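Local coordinates for protein putative angiotensinogen (PDB 5INW) that binds heparin and, as a member of the serpin family, inhibits thrombin in a reaction that heparin promotes through a template mechanism, at residues K94-G99 / I106-L111; T238-V243 / Q386-D391; N254-D259 / L347-F352; T288-L293 / L335-P340. The protein carries 1 engineered substitution. One frame throughout, in Å; residues are numbered along the deposited sequence.

Interaction 1 (K94-G99 / I106-L111)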
loop_
_atom_site.group_PDB
_atom_site.type_symbol
_atom_site.label_atom_id
_atom_site.label_comp_id
_atom_site.label_asym_id
_atom_site.label_seq_id
_atom_site.Cartn_x
_atom_site.Cartn_y
_atom_site.Cartn_z
ATOM N N LYS A 94 -0.570 -3.806 -12.116
ATOM C CA LYS A 94 -0.873 -4.290 -13.435
ATOM C C LYS A 94 -1.945 -5.330 -13.481
ATOM O O LYS A 94 -2.694 -5.356 -14.422
ATOM C CB LYS A 94 0.372 -4.858 -14.061
ATOM C CG LYS A 94 1.293 -3.753 -14.534
ATOM C CD LYS A 94 2.719 -4.274 -14.701
ATOM C CE LYS A 94 3.563 -3.326 -15.542
ATOM N NZ LYS A 94 3.296 -1.887 -15.216
ATOM N N GLN A 95 -2.017 -6.193 -12.483
ATOM C CA GLN A 95 -3.147 -7.100 -12.335
ATOM C C GLN A 95 -4.455 -6.376 -11.969
ATOM O O GLN A 95 -5.490 -6.675 -12.535
ATOM C CB GLN A 95 -2.863 -8.156 -11.266
ATOM C CG GLN A 95 -1.659 -9.073 -11.494
ATOM C CD GLN A 95 -1.677 -9.825 -12.813
ATOM O OE1 GLN A 95 -0.686 -9.788 -13.535
ATOM N NE2 GLN A 95 -2.795 -10.461 -13.152
ATOM N N VAL A 96 -4.414 -5.412 -11.040
ATOM C CA VAL A 96 -5.620 -4.619 -10.698
ATOM C C VAL A 96 -6.305 -3.990 -11.926
ATOM O O VAL A 96 -7.524 -3.900 -11.949
ATOM C CB VAL A 96 -5.347 -3.522 -9.618
ATOM C CG1 VAL A 96 -6.603 -2.643 -9.377
ATOM C CG2 VAL A 96 -4.929 -4.170 -8.295
ATOM N N LEU A 97 -5.509 -3.510 -12.888
ATOM C CA LEU A 97 -5.980 -2.913 -14.175
ATOM C C LEU A 97 -6.844 -3.829 -15.012
ATOM O O LEU A 97 -7.690 -3.350 -15.771
ATOM C CB LEU A 97 -4.798 -2.545 -15.081
ATOM C CG LEU A 97 -3.894 -1.403 -14.626
ATOM C CD1 LEU A 97 -2.687 -1.264 -15.539
ATOM C CD2 LEU A 97 -4.663 -0.084 -14.550
ATOM N N GLY A 98 -6.605 -5.137 -14.902
ATOM C CA GLY A 98 -7.431 -6.137 -15.557
ATOM C C GLY A 98 -8.891 -6.145 -15.123
ATOM O O GLY A 98 -9.742 -6.663 -15.834
ATOM N N GLY A 99 -9.196 -5.551 -13.978
ATOM C CA GLY A 99 -10.558 -5.508 -13.454
ATOM C C GLY A 99 -11.017 -4.139 -13.003
ATOM O O GLY A 99 -11.828 -4.049 -12.077
ATOM N N ILE A 106 -7.939 3.267 -7.791
ATOM C CA ILE A 106 -7.009 2.227 -7.448
ATOM C C ILE A 106 -6.124 2.768 -6.321
ATOM O O ILE A 106 -5.551 3.885 -6.435
ATOM C CB ILE A 106 -6.147 1.818 -8.664
ATOM C CG1 ILE A 106 -6.992 1.146 -9.709
ATOM C CG2 ILE A 106 -5.037 0.821 -8.263
ATOM C CD1 ILE A 106 -6.239 0.931 -11.006
ATOM N N PHE A 107 -5.994 1.997 -5.244
ATOM C CA PHE A 107 -5.196 2.421 -4.080
ATOM C C PHE A 107 -4.830 1.286 -3.150
ATOM O O PHE A 107 -5.681 0.576 -2.656
ATOM C CB PHE A 107 -5.909 3.493 -3.284
ATOM C CG PHE A 107 -4.971 4.306 -2.474
ATOM C CD1 PHE A 107 -3.998 5.055 -3.092
ATOM C CD2 PHE A 107 -5.039 4.322 -1.081
ATOM C CE1 PHE A 107 -3.115 5.818 -2.350
ATOM C CE2 PHE A 107 -4.134 5.046 -0.335
ATOM C CZ PHE A 107 -3.175 5.803 -0.969
ATOM N N PHE A 108 -3.548 1.118 -2.927
ATOM C CA PHE A 108 -3.047 0.033 -2.112
ATOM C C PHE A 108 -1.622 0.301 -1.628
ATOM O O PHE A 108 -0.928 1.095 -2.231
ATOM C CB PHE A 108 -3.164 -1.300 -2.879
ATOM C CG PHE A 108 -2.358 -1.392 -4.159
ATOM C CD1 PHE A 108 -1.050 -1.955 -4.155
ATOM C CD2 PHE A 108 -2.892 -1.002 -5.376
ATOM C CE1 PHE A 108 -0.296 -2.076 -5.321
ATOM C CE2 PHE A 108 -2.137 -1.121 -6.549
ATOM C CZ PHE A 108 -0.848 -1.676 -6.517
ATOM N N SER A 109 -1.196 -0.331 -0.538
ATOM C CA SER A 109 0.180 -0.221 -0.035
ATOM C C SER A 109 0.977 -1.491 -0.303
ATOM O O SER A 109 0.659 -2.542 0.237
ATOM C CB SER A 109 0.181 0.015 1.479
ATOM O OG SER A 109 1.511 -0.173 1.994
ATOM N N PRO A 110 2.026 -1.405 -1.114
ATOM C CA PRO A 110 2.890 -2.589 -1.303
ATOM C C PRO A 110 3.555 -3.074 -0.053
ATOM O O PRO A 110 3.650 -4.281 0.109
ATOM C CB PRO A 110 3.945 -2.127 -2.319
ATOM C CG PRO A 110 3.326 -0.991 -3.048
ATOM C CD PRO A 110 2.383 -0.328 -2.054
ATOM N N LEU A 111 3.975 -2.177 0.832
ATOM C CA LEU A 111 4.583 -2.581 2.122
ATOM C C LEU A 111 3.684 -3.428 3.008
ATOM O O LEU A 111 4.161 -4.374 3.649
ATOM C CB LEU A 111 4.983 -1.367 2.959
ATOM C CG LEU A 111 6.201 -0.583 2.496
ATOM C CD1 LEU A 111 6.350 0.597 3.432
ATOM C CD2 LEU A 111 7.482 -1.400 2.496
#
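V96, close to the end of helix 77-96, and I106, which opens strand 106-108, point their side chains at each other and meet tip to tip. The contact is purely apolar and illustrates how a chain that leaves a helix and returns as a strand can be sealed by a few branched side chains. One branch of V96 does most of the work: CG1 lies anti to the backbone N (chi1 175°), which turns it to the strand, where it is 3.8 Å from I106 CG1 and nearly as close to I106 CG2 and I106 CD1. I106 therefore wraps a single methyl with three of its carbons. Its far end also serves the next residue of the helix side: I106 CD1 comes to 4.0 Å from L97 CD2, the two side chains crossing at about a right angle.

The aromatic component is looser. V96 CG2, the other branch, stands 4.5 Å from F108 CE2 and approaches the ring obliquely, while I106 CG2 lies in the ring plane at the edge of F108.

Y358 of strand 345-359 touches V96, I106 and F108 together. Strand 106-108 pairs antiparallel with a strand of the C-terminal peptide chain, as the last strands of a serpin complete its sheet B, and R29 of that chain packs on L97 and I106. With only methyl, methylene and ring carbons involved, cohesion here rests on shape and exclusion of water, which sets the position of the helix against the strand without demanding the exact directions that polar bonds require.

Interaction 2 (T238-V243 / Q386-D391); sequences TSLVIV and QKLHVD
S239 and L388 mark the closest approach of the two backbones, S239 CA lying 7.8 Å from L388 CA, so the segments face each other across a gap that side chains alone bridge. The polar link comes from S239 and Q386. The serine hydroxyl donates to the amide oxygen, S239 OG to Q386 OE1 measuring 2.7 Å, and it arrives in the carbonyl plane on a lone pair, with a C=O...donor angle of 130°. The glutamine chain is extended beyond CG (chi2 -175°), and this carries its amide out to the serine.

Beside this bond L388 forks between two neighbours. Its CD1 meets L240 CD1 at 3.7 Å, the leucine side chains lying roughly perpendicular, while its CD2 rests 3.8 Å from S239 CB, on the apolar flank of the same serine that makes the hydrogen bond.

A classic bulge sets S239 and L240 both opposite I416 of strand 405-417, and I416 also touches L240 and L388. Strand 405-417 pairs with strands 238-251 and 389-401, the position of the inserted reactive loop in a cleaved serpin, so the contact spans the end of that insertion. Chemically, one directional bond holds the amide oxygen of Q386 and the buried leucine pair fills in beside it; S239 belongs to both, giving its oxygen to the first and its CB to the second.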
loop_
_atom_site.group_PDB
_atom_site.type_symbol
_atom_site.label_atom_id
_atom_site.label_comp_id
_atom_site.label_asym_id
_atom_site.label_seq_id
_atom_site.Cartn_x
_atom_site.Cartn_y
_atom_site.Cartn_z
ATOM N N THR A 238 -10.917 -21.450 11.389
ATOM C CA THR A 238 -9.775 -20.603 11.291
ATOM C C THR A 238 -8.768 -20.987 12.325
ATOM O O THR A 238 -9.075 -21.166 13.534
ATOM C CB THR A 238 -10.150 -19.133 11.456
ATOM O OG1 THR A 238 -11.020 -18.798 10.378
ATOM C CG2 THR A 238 -8.902 -18.226 11.387
ATOM N N SER A 239 -7.552 -21.043 11.820
ATOM C CA SER A 239 -6.412 -21.468 12.567
ATOM C C SER A 239 -5.393 -20.359 12.807
ATOM O O SER A 239 -4.797 -20.331 13.888
ATOM C CB SER A 239 -5.791 -22.668 11.869
ATOM O OG SER A 239 -6.403 -23.843 12.385
ATOM N N LEU A 240 -5.212 -19.444 11.852
ATOM C CA LEU A 240 -4.511 -18.178 12.128
ATOM C C LEU A 240 -5.066 -17.041 11.305
ATOM O O LEU A 240 -5.668 -17.274 10.258
ATOM C CB LEU A 240 -3.036 -18.248 11.785
ATOM C CG LEU A 240 -2.135 -19.096 12.651
ATOM C CD1 LEU A 240 -2.052 -20.501 12.042
ATOM C CD2 LEU A 240 -0.758 -18.425 12.778
ATOM N N VAL A 241 -4.808 -15.820 11.783
ATOM C CA VAL A 241 -5.090 -14.590 11.060
ATOM C C VAL A 241 -3.885 -13.685 11.190
ATOM O O VAL A 241 -3.499 -13.393 12.296
ATOM C CB VAL A 241 -6.313 -13.877 11.648
ATOM C CG1 VAL A 241 -6.599 -12.591 10.882
ATOM C CG2 VAL A 241 -7.493 -14.793 11.538
ATOM N N ILE A 242 -3.330 -13.217 10.079
ATOM C CA ILE A 242 -2.158 -12.341 10.055
ATOM C C ILE A 242 -2.646 -10.990 9.624
ATOM O O ILE A 242 -3.447 -10.909 8.757
ATOM C CB ILE A 242 -1.134 -12.828 9.004
ATOM C CG1 ILE A 242 -0.515 -14.155 9.472
ATOM C CG2 ILE A 242 -0.018 -11.828 8.750
ATOM C CD1 ILE A 242 0.111 -14.959 8.355
ATOM N N VAL A 243 -2.134 -9.940 10.242
ATOM C CA VAL A 243 -2.609 -8.566 10.000
ATOM C C VAL A 243 -1.421 -7.647 9.868
ATOM O O VAL A 243 -0.524 -7.648 10.705
ATOM C CB VAL A 243 -3.449 -8.061 11.194
ATOM C CG1 VAL A 243 -3.649 -6.564 11.129
ATOM C CG2 VAL A 243 -4.757 -8.822 11.262
ATOM N N GLN A 386 -1.462 -29.545 12.108
ATOM C CA GLN A 386 -2.476 -29.382 11.079
ATOM C C GLN A 386 -1.866 -28.995 9.724
ATOM O O GLN A 386 -0.795 -28.386 9.671
ATOM C CB GLN A 386 -3.432 -28.252 11.459
ATOM C CG GLN A 386 -4.451 -28.485 12.571
ATOM C CD GLN A 386 -5.409 -27.298 12.752
ATOM O OE1 GLN A 386 -5.355 -26.337 12.036
ATOM N NE2 GLN A 386 -6.334 -27.420 13.668
ATOM N N LYS A 387 -2.578 -29.328 8.648
ATOM C CA LYS A 387 -2.216 -28.926 7.289
ATOM C C LYS A 387 -2.956 -27.637 6.951
ATOM O O LYS A 387 -4.212 -27.641 6.811
ATOM C CB LYS A 387 -2.548 -30.013 6.260
ATOM C CG LYS A 387 -2.236 -29.619 4.805
ATOM C CD LYS A 387 -2.218 -30.786 3.803
ATOM C CE LYS A 387 -0.813 -31.112 3.295
ATOM N NZ LYS A 387 -0.694 -32.546 2.885
ATOM N N LEU A 388 -2.174 -26.543 6.834
ATOM C CA LEU A 388 -2.730 -25.198 6.726
ATOM C C LEU A 388 -2.555 -24.640 5.311
ATOM O O LEU A 388 -1.583 -24.974 4.608
ATOM C CB LEU A 388 -2.084 -24.280 7.763
ATOM C CG LEU A 388 -2.154 -24.674 9.263
ATOM C CD1 LEU A 388 -1.496 -23.636 10.117
ATOM C CD2 LEU A 388 -3.596 -24.888 9.713
ATOM N N HIS A 389 -3.537 -23.828 4.902
ATOM C CA HIS A 389 -3.476 -23.100 3.662
ATOM C C HIS A 389 -4.029 -21.713 3.913
ATOM O O HIS A 389 -4.771 -21.503 4.885
ATOM C CB HIS A 389 -4.283 -23.827 2.538
ATOM C CG HIS A 389 -5.757 -23.958 2.810
ATOM N ND1 HIS A 389 -6.700 -23.199 2.157
ATOM C CD2 HIS A 389 -6.445 -24.756 3.660
ATOM C CE1 HIS A 389 -7.907 -23.523 2.582
ATOM N NE2 HIS A 389 -7.776 -24.452 3.512
ATOM N N VAL A 390 -3.732 -20.790 2.991
ATOM C CA VAL A 390 -4.341 -19.461 2.999
ATOM C C VAL A 390 -5.765 -19.558 2.444
ATOM O O VAL A 390 -5.969 -19.819 1.273
ATOM C CB VAL A 390 -3.560 -18.451 2.127
ATOM C CG1 VAL A 390 -4.213 -17.086 2.179
ATOM C CG2 VAL A 390 -2.102 -18.364 2.559
ATOM N N ASP A 391 -6.746 -19.256 3.283
ATOM C CA ASP A 391 -8.141 -19.171 2.862
ATOM C C ASP A 391 -8.428 -17.927 2.091
ATOM O O ASP A 391 -9.047 -17.994 1.089
ATOM C CB ASP A 391 -9.041 -19.159 4.072
ATOM C CG ASP A 391 -10.482 -19.310 3.703
ATOM O OD1 ASP A 391 -10.794 -20.144 2.818
ATOM O OD2 ASP A 391 -11.313 -18.631 4.323
#

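Interaction 3 (N254-D259 / L347-F352)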
loop_
_atom_site.group_PDB
_atom_site.type_symbol
_atom_site.label_atom_id
_atom_site.label_comp_id
_atom_site.label_asym_id
_atom_site.label_seq_id
_atom_site.Cartn_x
_atom_site.Cartn_y
_atom_site.Cartn_z
ATOM N N ASN A 254 4.439 22.699 1.378
ATOM C CA ASN A 254 3.778 23.923 1.005
ATOM C C ASN A 254 2.317 23.681 1.206
ATOM O O ASN A 254 1.645 23.078 0.380
ATOM C CB ASN A 254 4.039 24.201 -0.447
ATOM C CG ASN A 254 5.459 23.946 -0.814
ATOM O OD1 ASN A 254 6.305 24.804 -0.583
ATOM N ND2 ASN A 254 5.748 22.766 -1.387
ATOM N N LYS A 255 1.811 24.123 2.340
ATOM C CA LYS A 255 0.399 23.944 2.649
ATOM C C LYS A 255 -0.485 24.859 1.798
ATOM O O LYS A 255 -0.105 25.969 1.507
ATOM C CB LYS A 255 0.160 24.193 4.133
ATOM C CG LYS A 255 0.824 23.169 5.052
ATOM C CD LYS A 255 0.147 23.181 6.404
ATOM C CE LYS A 255 1.027 22.577 7.463
ATOM N NZ LYS A 255 0.340 22.711 8.769
ATOM N N PHE A 256 -1.650 24.359 1.400
ATOM C CA PHE A 256 -2.589 25.104 0.563
ATOM C C PHE A 256 -3.369 26.024 1.448
ATOM O O PHE A 256 -3.598 25.714 2.604
ATOM C CB PHE A 256 -3.626 24.195 -0.084
ATOM C CG PHE A 256 -3.071 23.249 -1.098
ATOM C CD1 PHE A 256 -2.591 21.972 -0.707
ATOM C CD2 PHE A 256 -3.063 23.573 -2.447
ATOM C CE1 PHE A 256 -2.090 21.072 -1.650
ATOM C CE2 PHE A 256 -2.566 22.673 -3.392
ATOM C CZ PHE A 256 -2.073 21.431 -2.995
ATOM N N GLU A 257 -3.828 27.125 0.874
ATOM C CA GLU A 257 -4.704 28.044 1.583
ATOM C C GLU A 257 -6.169 27.575 1.363
ATOM O O GLU A 257 -6.595 27.366 0.214
ATOM C CB GLU A 257 -4.426 29.504 1.130
ATOM C CG GLU A 257 -5.164 30.602 1.890
ATOM C CD GLU A 257 -4.911 30.655 3.407
ATOM O OE1 GLU A 257 -3.844 30.148 3.886
ATOM O OE2 GLU A 257 -5.790 31.230 4.129
ATOM N N PRO A 258 -6.931 27.379 2.468
ATOM C CA PRO A 258 -8.377 27.112 2.371
ATOM C C PRO A 258 -9.176 28.171 1.623
ATOM O O PRO A 258 -10.020 27.821 0.797
ATOM C CB PRO A 258 -8.823 27.081 3.823
ATOM C CG PRO A 258 -7.621 26.561 4.538
ATOM C CD PRO A 258 -6.460 27.224 3.862
ATOM N N ASP A 259 -8.873 29.445 1.866
ATOM C CA ASP A 259 -9.448 30.543 1.082
ATOM C C ASP A 259 -9.396 30.330 -0.443
ATOM O O ASP A 259 -10.301 30.756 -1.139
ATOM C CB ASP A 259 -8.786 31.866 1.448
ATOM C CG ASP A 259 -9.126 32.301 2.849
ATOM O OD1 ASP A 259 -8.832 31.538 3.797
ATOM O OD2 ASP A 259 -9.688 33.406 3.001
ATOM N N LEU A 347 -0.616 25.447 -9.274
ATOM C CA LEU A 347 -1.133 24.096 -9.063
ATOM C C LEU A 347 -2.590 24.135 -8.715
ATOM O O LEU A 347 -3.012 24.981 -7.934
ATOM C CB LEU A 347 -0.375 23.378 -7.957
ATOM C CG LEU A 347 -0.834 21.945 -7.633
ATOM C CD1 LEU A 347 -0.616 20.981 -8.773
ATOM C CD2 LEU A 347 -0.132 21.431 -6.381
ATOM N N SER A 348 -3.338 23.203 -9.292
ATOM C CA SER A 348 -4.761 22.973 -8.996
ATOM C C SER A 348 -4.922 21.464 -8.677
ATOM O O SER A 348 -4.557 20.621 -9.507
ATOM C CB SER A 348 -5.631 23.364 -10.205
ATOM O OG SER A 348 -5.074 24.464 -10.939
ATOM N N LEU A 349 -5.406 21.128 -7.477
ATOM C CA LEU A 349 -5.490 19.745 -6.995
ATOM C C LEU A 349 -6.762 19.470 -6.201
ATOM O O LEU A 349 -6.988 20.152 -5.191
ATOM C CB LEU A 349 -4.308 19.451 -6.061
ATOM C CG LEU A 349 -4.065 18.039 -5.476
ATOM C CD1 LEU A 349 -3.747 17.083 -6.602
ATOM C CD2 LEU A 349 -2.918 18.049 -4.458
ATOM N N PRO A 350 -7.536 18.412 -6.578
ATOM C CA PRO A 350 -8.727 18.016 -5.815
ATOM C C PRO A 350 -8.467 17.704 -4.339
ATOM O O PRO A 350 -7.382 17.268 -3.987
ATOM C CB PRO A 350 -9.206 16.767 -6.542
ATOM C CG PRO A 350 -8.756 16.950 -7.949
ATOM C CD PRO A 350 -7.447 17.679 -7.858
ATOM N N LYS A 351 -9.480 17.970 -3.513
ATOM C CA LYS A 351 -9.560 17.641 -2.080
ATOM C C LYS A 351 -10.635 16.541 -2.013
ATOM O O LYS A 351 -11.750 16.701 -2.539
ATOM C CB LYS A 351 -9.978 18.890 -1.297
ATOM C CG LYS A 351 -10.365 18.733 0.174
ATOM C CD LYS A 351 -10.726 20.117 0.730
ATOM C CE LYS A 351 -11.616 20.130 1.967
ATOM N NZ LYS A 351 -11.013 19.568 3.222
ATOM N N PHE A 352 -10.290 15.412 -1.415
ATOM C CA PHE A 352 -11.127 14.231 -1.501
ATOM C C PHE A 352 -10.706 13.198 -0.502
ATOM O O PHE A 352 -9.579 13.234 -0.018
ATOM C CB PHE A 352 -11.018 13.606 -2.886
ATOM C CG PHE A 352 -9.617 13.195 -3.267
ATOM C CD1 PHE A 352 -8.749 14.106 -3.819
ATOM C CD2 PHE A 352 -9.163 11.903 -3.073
ATOM C CE1 PHE A 352 -7.450 13.735 -4.163
ATOM C CE2 PHE A 352 -7.869 11.530 -3.416
ATOM C CZ PHE A 352 -7.016 12.450 -3.973
#
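F256, in the loop between strands 238-251 and 261-267, reaches across to L347 and L349, which lie two residues apart on strand 345-359 and turn their side chains to the same side. The contact works as an example of one aromatic side chain serving two successive inward-pointing positions of a strand.

All the cross-segment packing is apolar and is made by the far end of the ring. F256 CZ lies 3.8 Å from L349 CD2 and 3.9 Å from L347 CD2, and F256 CE2 is also close to the latter methyl, at 4.0 Å. Both methyls approach the ring obliquely, and each leucine lies nearly square to the phenylalanine side chain. The two leucines share both torsions, CG anti to the backbone N (chi1 180° for L347 and -175° for L349) and chi2 65°, which together present the same CD2 branch to the ring.

Other partners hold the loop residue too. W252 meets the F256 ring edge-to-face, M279 and Q281 of strand 273-283 pack against it, and the F256 backbone is hydrogen-bonded to that of E403, just ahead of the inserted strand 405-417. Along strand 345-359, L347 and S348 pair in parallel with a strand of the C-terminal peptide chain.

By its place in the fold this region corresponds to what is called the breach in serpins, where the reactive loop enters the main sheet. Because the two buried leucines offer only methyl carbons to the ring, their hold on F256 is one of dispersion and water exclusion; the backbone bond to E403 adds a directional tie.

Interaction 4 (T288-L293 / L335-P340); sequences TQDRKL and LSLLGP
A threonine hydroxyl meeting a main-chain carbonyl where a helix gives way to a loop is the distinctive element here: T288 OG1 lies 3.0 Å from L337 O. The geometry fits donation from the threonine, but the bond is not settled, since the same proton has a second acceptor within reach. T288 stands on strand 287-290 with its side chain directed at the helical segment, and its CG2 also lies near the carbonyl, 3.7 Å from L337 O. The hydroxyl is bordered by the following residue as well: L338 CD2 comes to 3.7 Å from T288 OG1. In L338, chi1 -70° sets CG beside the backbone N, from where CD2 reaches T288.

Farther down the strand, D290 adds a looser touch, its OD1 being 4.3 Å from L337 CD1. The carboxylate also works within its own turn. D290 OD2 accepts from L293 N at 2.9 Å, an Asx motif in which the N-H comes from above the carboxylate plane, 64° out of it, and the bond is bent to 146°. The other oxygen, D290 OD1, is bound by W334 NE1 on helix 328-337, joining turn to helix. S286 OG, just ahead of the strand, lies within hydrogen-bonding reach of the carbonyls of G339 and P340, with one proton to share.

Strand 287-290 is an outer strand of a three-stranded antiparallel sheet, paired through T288 with V297. A helix laid by its C-terminal part against this strand is the arrangement of the serpin fold, in which strands 287-290, 295-301 and 306-313 are the first of sheet B.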
loop_
_atom_site.group_PDB
_atom_site.type_symbol
_atom_site.label_atom_id
_atom_site.label_comp_id
_atom_site.label_asym_id
_atom_site.label_seq_id
_atom_site.Cartn_x
_atom_site.Cartn_y
_atom_site.Cartn_z
ATOM N N THR A 288 7.582 18.212 -14.748
ATOM C CA THR A 288 8.088 18.061 -16.112
ATOM C C THR A 288 7.008 17.485 -16.969
ATOM O O THR A 288 6.194 16.682 -16.487
ATOM C CB THR A 288 9.241 17.041 -16.238
ATOM O OG1 THR A 288 10.003 17.018 -15.036
ATOM C CG2 THR A 288 10.151 17.392 -17.451
ATOM N N GLN A 289 7.047 17.822 -18.255
ATOM C CA GLN A 289 6.233 17.107 -19.225
ATOM C C GLN A 289 6.928 15.786 -19.606
ATOM O O GLN A 289 8.092 15.807 -20.004
ATOM C CB GLN A 289 5.972 17.968 -20.457
ATOM C CG GLN A 289 5.019 19.128 -20.208
ATOM C CD GLN A 289 3.602 18.674 -19.879
ATOM O OE1 GLN A 289 3.090 17.716 -20.470
ATOM N NE2 GLN A 289 2.967 19.346 -18.917
ATOM N N ASP A 290 6.248 14.643 -19.428
ATOM C CA ASP A 290 6.720 13.418 -20.033
ATOM C C ASP A 290 6.220 13.407 -21.481
ATOM O O ASP A 290 5.024 13.178 -21.719
ATOM C CB ASP A 290 6.257 12.178 -19.271
ATOM C CG ASP A 290 6.990 10.889 -19.732
ATOM O OD1 ASP A 290 7.272 10.004 -18.906
ATOM O OD2 ASP A 290 7.305 10.758 -20.942
ATOM N N ARG A 291 7.134 13.661 -22.429
ATOM C CA ARG A 291 6.796 13.676 -23.851
ATOM C C ARG A 291 6.479 12.258 -24.319
ATOM O O ARG A 291 5.492 12.038 -25.025
ATOM C CB ARG A 291 7.903 14.323 -24.707
ATOM C CG ARG A 291 7.543 14.550 -26.187
ATOM C CD ARG A 291 8.574 15.307 -27.013
ATOM N NE ARG A 291 9.980 14.970 -26.767
ATOM C CZ ARG A 291 10.602 13.851 -27.150
ATOM N NH1 ARG A 291 9.952 12.872 -27.784
ATOM N NH2 ARG A 291 11.894 13.700 -26.870
ATOM N N LYS A 292 7.285 11.289 -23.893
ATOM C CA LYS A 292 7.064 9.894 -24.283
ATOM C C LYS A 292 5.675 9.367 -23.859
ATOM O O LYS A 292 5.065 8.625 -24.624
ATOM C CB LYS A 292 8.209 9.007 -23.760
ATOM C CG LYS A 292 8.188 7.533 -24.177
ATOM C CD LYS A 292 8.532 7.305 -25.644
ATOM C CE LYS A 292 8.387 5.829 -26.011
ATOM N NZ LYS A 292 8.559 5.568 -27.480
ATOM N N LEU A 293 5.164 9.788 -22.686
ATOM C CA LEU A 293 3.854 9.312 -22.124
ATOM C C LEU A 293 2.693 10.327 -22.178
ATOM O O LEU A 293 1.616 10.051 -21.634
ATOM C CB LEU A 293 4.043 8.822 -20.684
ATOM C CG LEU A 293 4.955 7.596 -20.505
ATOM C CD1 LEU A 293 5.246 7.360 -19.033
ATOM C CD2 LEU A 293 4.366 6.332 -21.131
ATOM N N LEU A 335 11.757 10.418 -11.796
ATOM C CA LEU A 335 12.524 11.143 -10.767
ATOM C C LEU A 335 13.780 11.839 -11.289
ATOM O O LEU A 335 14.173 12.876 -10.771
ATOM C CB LEU A 335 12.938 10.204 -9.654
ATOM C CG LEU A 335 11.793 9.717 -8.797
ATOM C CD1 LEU A 335 12.207 8.448 -8.069
ATOM C CD2 LEU A 335 11.361 10.806 -7.821
ATOM N N SER A 336 14.430 11.224 -12.264
ATOM C CA SER A 336 15.502 11.862 -13.004
ATOM C C SER A 336 14.992 13.015 -13.881
ATOM O O SER A 336 15.663 14.051 -13.945
ATOM C CB SER A 336 16.262 10.843 -13.861
ATOM O OG SER A 336 16.841 11.464 -14.990
ATOM N N LEU A 337 13.848 12.851 -14.563
ATOM C CA LEU A 337 13.290 13.928 -15.438
ATOM C C LEU A 337 12.868 15.145 -14.641
ATOM O O LEU A 337 12.884 16.256 -15.172
ATOM C CB LEU A 337 12.104 13.456 -16.294
ATOM C CG LEU A 337 12.294 12.396 -17.409
ATOM C CD1 LEU A 337 10.953 11.980 -17.987
ATOM C CD2 LEU A 337 13.227 12.855 -18.526
ATOM N N LEU A 338 12.508 14.934 -13.371
ATOM C CA LEU A 338 12.268 16.026 -12.414
ATOM C C LEU A 338 13.556 16.749 -12.019
ATOM O O LEU A 338 14.452 16.142 -11.415
ATOM C CB LEU A 338 11.592 15.495 -11.134
ATOM C CG LEU A 338 10.149 15.064 -11.348
ATOM C CD1 LEU A 338 9.671 14.189 -10.209
ATOM C CD2 LEU A 338 9.233 16.262 -11.510
ATOM N N GLY A 339 13.627 18.044 -12.332
ATOM C CA GLY A 339 14.696 18.912 -11.845
ATOM C C GLY A 339 14.310 19.490 -10.498
ATOM O O GLY A 339 13.363 19.010 -9.858
ATOM N N PRO A 340 15.075 20.505 -10.032
ATOM C CA PRO A 340 14.565 21.341 -8.940
ATOM C C PRO A 340 13.379 22.141 -9.471
ATOM O O PRO A 340 12.339 22.219 -8.798
ATOM C CB PRO A 340 15.754 22.237 -8.569
ATOM C CG PRO A 340 16.700 22.177 -9.716
ATOM C CD PRO A 340 16.446 20.884 -10.441
#

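From the N terminus, interaction 1 closes first, a short loop joining the end of helix 77-96 to strand 106-108, and it is complete before any other opens. The remaining three are nested, and none cross. Interaction 2 begins at 238-243 and closes only at 386-391; inside its loop, interaction 3 ties 254-259 to 347-352, and inside that again interaction 4 joins 288-293 to 335-340. The outer two reach neighbouring strands of one sheet, 389-401 and 345-359, at opposite sides of the chain's centre, about 44 Å between contact centres. Interaction 4 fastens a helix to the small three-stranded sheet, while interaction 1 lies nearest the middle of the molecule.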